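Local coordinates for protein BCL2-like 10 (Danio rerio, PDB 6FBX) that restrains apoptosis as a pro-survival Bcl-2 family member, holding the BH3 segment of Bad in a groove on its helical surface, at residues P69-V81 / R117-K130. Residues are numbered along the deposited sequence; the frame is centred on the assembly and turned at random.
Sequences PSKCLQSVMRELV and RLAETIADYLGGEK
The carbonyl oxygen of Arg117 receives a weak hydrogen bond from Ser70 OG at 3.2 Å, and it already serves both the backbone N and the OG1 of Thr121, which come in from opposite faces of the carbonyl plane. The Leu118 side chain lies alongside: its CD1 touches Ser70 OG and Pro69 CB, while its CG faces Leu73 CD2. Thr121 is the knob of the interface, set in a hole made by Ser70, Leu73, Gln74 and Met77. With OG1 anti to its carbonyl carbon (chi1 -62°), the hydroxyl turns back to Arg117 O, with Thr121 OG1 3.0 Å from Ser70 OG, and Thr121 CG2 lies 3.4 Å from Gln74 CG and also meets Met77 CE. A water bridges Gln74 NE2 and Thr121 O at the margin. A serine at Thr121 would probably leave a gap beside Gln74 CG and Met77 CE, where CG2 now packs. The two helices, crossing at -33° with axes 9.2 Å apart, belong to the all-helical Bcl-2 bundle: helix 88-107 meets Leu73 and Ile122 from within, and Ser75, Val76, Glu79 and Leu80, elsewhere on helix 69-80, meet the bound BH3 peptide in its groove. Ile122 CG1 packs on Leu73 CD2. Tyr125 then reaches across, its CG anti to the backbone N (chi1 -177°), which sends the ring along Met77 toward Val81. Met77 CB lies over one ring face, offset toward the rim, and Met77 SD, 4.6 Å from the centroid of the Tyr125 ring, makes an oblique Met-aromatic contact. Val81 CG2 sits at the ring edge, close to the phenol OH. Lys130 comes tip to tip with that same methyl, NZ lying 3.9 Å from Val81 CG2.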
# COMPACT_ATOMS: atom_id res chain seq x y z
N PRO A 69 -1.33 7.93 -12.15
CA PRO A 69 -1.00 7.74 -10.72
C PRO A 69 -0.34 6.41 -10.43
O PRO A 69 0.53 6.34 -9.55
CB PRO A 69 -2.36 7.87 -10.03
CG PRO A 69 -3.19 8.66 -10.96
CD PRO A 69 -2.74 8.28 -12.34
N SER A 70 -0.72 5.35 -11.14
CA SER A 70 -0.11 4.04 -10.90
C SER A 70 1.38 4.06 -11.19
O SER A 70 2.18 3.51 -10.42
CB SER A 70 -0.81 2.97 -11.74
OG SER A 70 -2.05 2.61 -11.18
N LYS A 71 1.78 4.68 -12.30
CA LYS A 71 3.20 4.78 -12.62
C LYS A 71 3.94 5.57 -11.55
O LYS A 71 5.03 5.18 -11.12
CB LYS A 71 3.39 5.42 -14.00
CG LYS A 71 4.83 5.56 -14.45
CD LYS A 71 5.53 4.21 -14.54
CE LYS A 71 6.88 4.33 -15.24
NZ LYS A 71 7.64 3.05 -15.21
N CYS A 72 3.37 6.69 -11.12
CA CYS A 72 4.00 7.49 -10.08
C CYS A 72 4.11 6.72 -8.77
O CYS A 72 5.10 6.87 -8.04
CB CYS A 72 3.22 8.79 -9.87
SG CYS A 72 3.14 9.85 -11.35
N LEU A 73 3.11 5.88 -8.46
CA LEU A 73 3.15 5.10 -7.23
C LEU A 73 4.27 4.08 -7.26
O LEU A 73 4.92 3.83 -6.24
CB LEU A 73 1.80 4.42 -7.00
CG LEU A 73 1.66 3.54 -5.75
CD1 LEU A 73 1.82 4.36 -4.48
CD2 LEU A 73 0.32 2.82 -5.75
N GLN A 74 4.52 3.47 -8.43
CA GLN A 74 5.65 2.55 -8.55
C GLN A 74 6.96 3.24 -8.18
O GLN A 74 7.81 2.65 -7.50
CB GLN A 74 5.73 1.99 -9.97
CG GLN A 74 4.62 1.02 -10.32
CD GLN A 74 4.71 0.53 -11.75
OE1 GLN A 74 5.27 1.20 -12.62
NE2 GLN A 74 4.16 -0.66 -12.00
N SER A 75 7.14 4.48 -8.61
CA SER A 75 8.39 5.18 -8.32
C SER A 75 8.50 5.51 -6.83
O SER A 75 9.60 5.46 -6.26
CB SER A 75 8.50 6.45 -9.16
OG SER A 75 7.46 7.36 -8.85
N VAL A 76 7.38 5.83 -6.19
CA VAL A 76 7.40 6.08 -4.75
C VAL A 76 7.72 4.79 -3.99
O VAL A 76 8.57 4.79 -3.08
CB VAL A 76 6.05 6.68 -4.29
CG1 VAL A 76 5.97 6.76 -2.77
CG2 VAL A 76 5.88 8.07 -4.89
N MET A 77 7.07 3.68 -4.34
CA MET A 77 7.35 2.42 -3.67
C MET A 77 8.81 2.03 -3.83
O MET A 77 9.45 1.56 -2.88
CB MET A 77 6.44 1.32 -4.21
CG MET A 77 4.97 1.51 -3.89
SD MET A 77 3.94 0.10 -4.35
CE MET A 77 4.11 0.08 -6.14
N ARG A 78 9.36 2.21 -5.03
CA ARG A 78 10.77 1.94 -5.27
C ARG A 78 11.65 2.77 -4.34
O ARG A 78 12.62 2.26 -3.77
CB ARG A 78 11.09 2.23 -6.73
CG ARG A 78 12.52 1.93 -7.16
CD ARG A 78 12.72 2.21 -8.64
NE ARG A 78 11.69 1.56 -9.46
CZ ARG A 78 10.85 2.18 -10.29
NH1 ARG A 78 10.89 3.49 -10.46
NH2 ARG A 78 9.97 1.46 -10.97
N GLU A 79 11.32 4.06 -4.18
CA GLU A 79 12.12 4.93 -3.33
C GLU A 79 11.92 4.63 -1.85
O GLU A 79 12.86 4.76 -1.06
CB GLU A 79 11.79 6.39 -3.62
CG GLU A 79 12.50 6.96 -4.84
CD GLU A 79 13.99 7.09 -4.64
OE1 GLU A 79 14.44 7.09 -3.47
OE2 GLU A 79 14.73 7.18 -5.64
N LEU A 80 10.70 4.25 -1.46
CA LEU A 80 10.45 3.87 -0.07
C LEU A 80 11.41 2.78 0.37
O LEU A 80 12.02 2.88 1.45
CB LEU A 80 9.00 3.41 0.08
CG LEU A 80 8.59 2.77 1.41
CD1 LEU A 80 8.97 3.65 2.59
CD2 LEU A 80 7.09 2.49 1.41
N VAL A 81 11.57 1.74 -0.44
CA VAL A 81 12.47 0.64 -0.13
C VAL A 81 13.83 0.81 -0.82
O VAL A 81 14.59 -0.16 -0.93
CB VAL A 81 11.83 -0.72 -0.49
CG1 VAL A 81 10.46 -0.86 0.18
CG2 VAL A 81 11.75 -0.89 -2.01
N ARG A 117 -6.67 0.27 -10.73
CA ARG A 117 -5.31 0.35 -11.26
C ARG A 117 -4.29 0.45 -10.13
O ARG A 117 -3.22 -0.15 -10.20
CB ARG A 117 -5.18 1.55 -12.20
CG ARG A 117 -6.16 1.53 -13.36
CD ARG A 117 -6.13 2.85 -14.12
NE ARG A 117 -5.07 2.90 -15.13
CZ ARG A 117 -5.25 2.71 -16.44
NH1 ARG A 117 -6.46 2.45 -16.93
NH2 ARG A 117 -4.22 2.77 -17.26
N LEU A 118 -4.61 1.21 -9.08
CA LEU A 118 -3.69 1.30 -7.95
C LEU A 118 -3.56 -0.04 -7.24
O LEU A 118 -2.46 -0.43 -6.83
CB LEU A 118 -4.16 2.38 -6.97
CG LEU A 118 -3.77 3.82 -7.32
CD1 LEU A 118 -3.97 4.14 -8.79
CD2 LEU A 118 -4.54 4.80 -6.45
N ALA A 119 -4.67 -0.77 -7.09
CA ALA A 119 -4.60 -2.09 -6.48
C ALA A 119 -3.72 -3.03 -7.29
O ALA A 119 -2.91 -3.78 -6.73
CB ALA A 119 -6.01 -2.67 -6.35
N GLU A 120 -3.86 -3.00 -8.62
CA GLU A 120 -3.04 -3.85 -9.47
C GLU A 120 -1.57 -3.45 -9.39
O GLU A 120 -0.69 -4.32 -9.47
CB GLU A 120 -3.53 -3.77 -10.91
CG GLU A 120 -4.92 -4.35 -11.11
CD GLU A 120 -5.44 -4.19 -12.52
OE1 GLU A 120 -5.85 -5.20 -13.13
OE2 GLU A 120 -5.42 -3.05 -13.03
N THR A 121 -1.28 -2.16 -9.23
CA THR A 121 0.10 -1.72 -9.10
C THR A 121 0.74 -2.27 -7.83
O THR A 121 1.88 -2.75 -7.86
CB THR A 121 0.16 -0.19 -9.12
OG1 THR A 121 -0.34 0.28 -10.38
CG2 THR A 121 1.58 0.31 -8.93
N ILE A 122 0.02 -2.21 -6.71
CA ILE A 122 0.53 -2.82 -5.48
C ILE A 122 0.74 -4.32 -5.69
O ILE A 122 1.78 -4.87 -5.31
CB ILE A 122 -0.44 -2.56 -4.31
CG1 ILE A 122 -0.43 -1.08 -3.92
CG2 ILE A 122 -0.07 -3.43 -3.10
CD1 ILE A 122 -1.51 -0.70 -2.92
N ALA A 123 -0.25 -4.99 -6.28
CA ALA A 123 -0.17 -6.43 -6.46
C ALA A 123 1.03 -6.81 -7.33
O ALA A 123 1.76 -7.75 -7.02
CB ALA A 123 -1.47 -6.95 -7.07
N ASP A 124 1.23 -6.10 -8.44
CA ASP A 124 2.35 -6.41 -9.32
C ASP A 124 3.68 -6.20 -8.62
O ASP A 124 4.62 -6.99 -8.79
CB ASP A 124 2.29 -5.57 -10.60
CG ASP A 124 1.20 -6.02 -11.56
OD1 ASP A 124 0.75 -5.20 -12.38
OD2 ASP A 124 0.80 -7.20 -11.48
N TYR A 125 3.78 -5.15 -7.80
CA TYR A 125 5.05 -4.82 -7.18
C TYR A 125 5.41 -5.82 -6.09
O TYR A 125 6.51 -6.39 -6.09
CB TYR A 125 5.00 -3.40 -6.61
CG TYR A 125 6.31 -2.96 -6.00
CD1 TYR A 125 6.44 -2.81 -4.62
CD2 TYR A 125 7.42 -2.72 -6.80
CE1 TYR A 125 7.64 -2.41 -4.07
CE2 TYR A 125 8.62 -2.32 -6.25
CZ TYR A 125 8.72 -2.17 -4.88
OH TYR A 125 9.92 -1.78 -4.34
N LEU A 126 4.50 -6.06 -5.15
CA LEU A 126 4.79 -6.97 -4.05
C LEU A 126 4.82 -8.42 -4.52
O LEU A 126 5.73 -9.18 -4.18
CB LEU A 126 3.78 -6.78 -2.92
CG LEU A 126 3.75 -5.40 -2.27
CD1 LEU A 126 2.66 -5.33 -1.21
CD2 LEU A 126 5.10 -5.04 -1.66
N GLY A 127 3.81 -8.82 -5.31
CA GLY A 127 3.73 -10.19 -5.76
C GLY A 127 4.73 -10.54 -6.85
O GLY A 127 5.05 -11.72 -7.02
N GLY A 128 5.20 -9.55 -7.60
CA GLY A 128 6.17 -9.80 -8.64
C GLY A 128 7.57 -9.39 -8.23
O GLY A 128 8.46 -10.23 -8.08
N GLU A 129 7.77 -8.09 -8.03
CA GLU A 129 9.11 -7.57 -7.76
C GLU A 129 9.64 -8.04 -6.41
O GLU A 129 10.85 -8.27 -6.27
CB GLU A 129 9.10 -6.05 -7.84
CG GLU A 129 10.46 -5.44 -8.14
CD GLU A 129 10.36 -4.10 -8.85
OE1 GLU A 129 11.30 -3.29 -8.72
OE2 GLU A 129 9.35 -3.85 -9.54
N LYS A 130 8.77 -8.20 -5.42
CA LYS A 130 9.18 -8.56 -4.06
C LYS A 130 8.72 -9.96 -3.67
O LYS A 130 8.55 -10.26 -2.49
CB LYS A 130 8.65 -7.53 -3.06
CG LYS A 130 9.10 -6.11 -3.34
CD LYS A 130 10.62 -6.00 -3.34
CE LYS A 130 11.08 -4.55 -3.43
NZ LYS A 130 12.57 -4.45 -3.40
O HOH W 1 3.67 -2.27 -10.04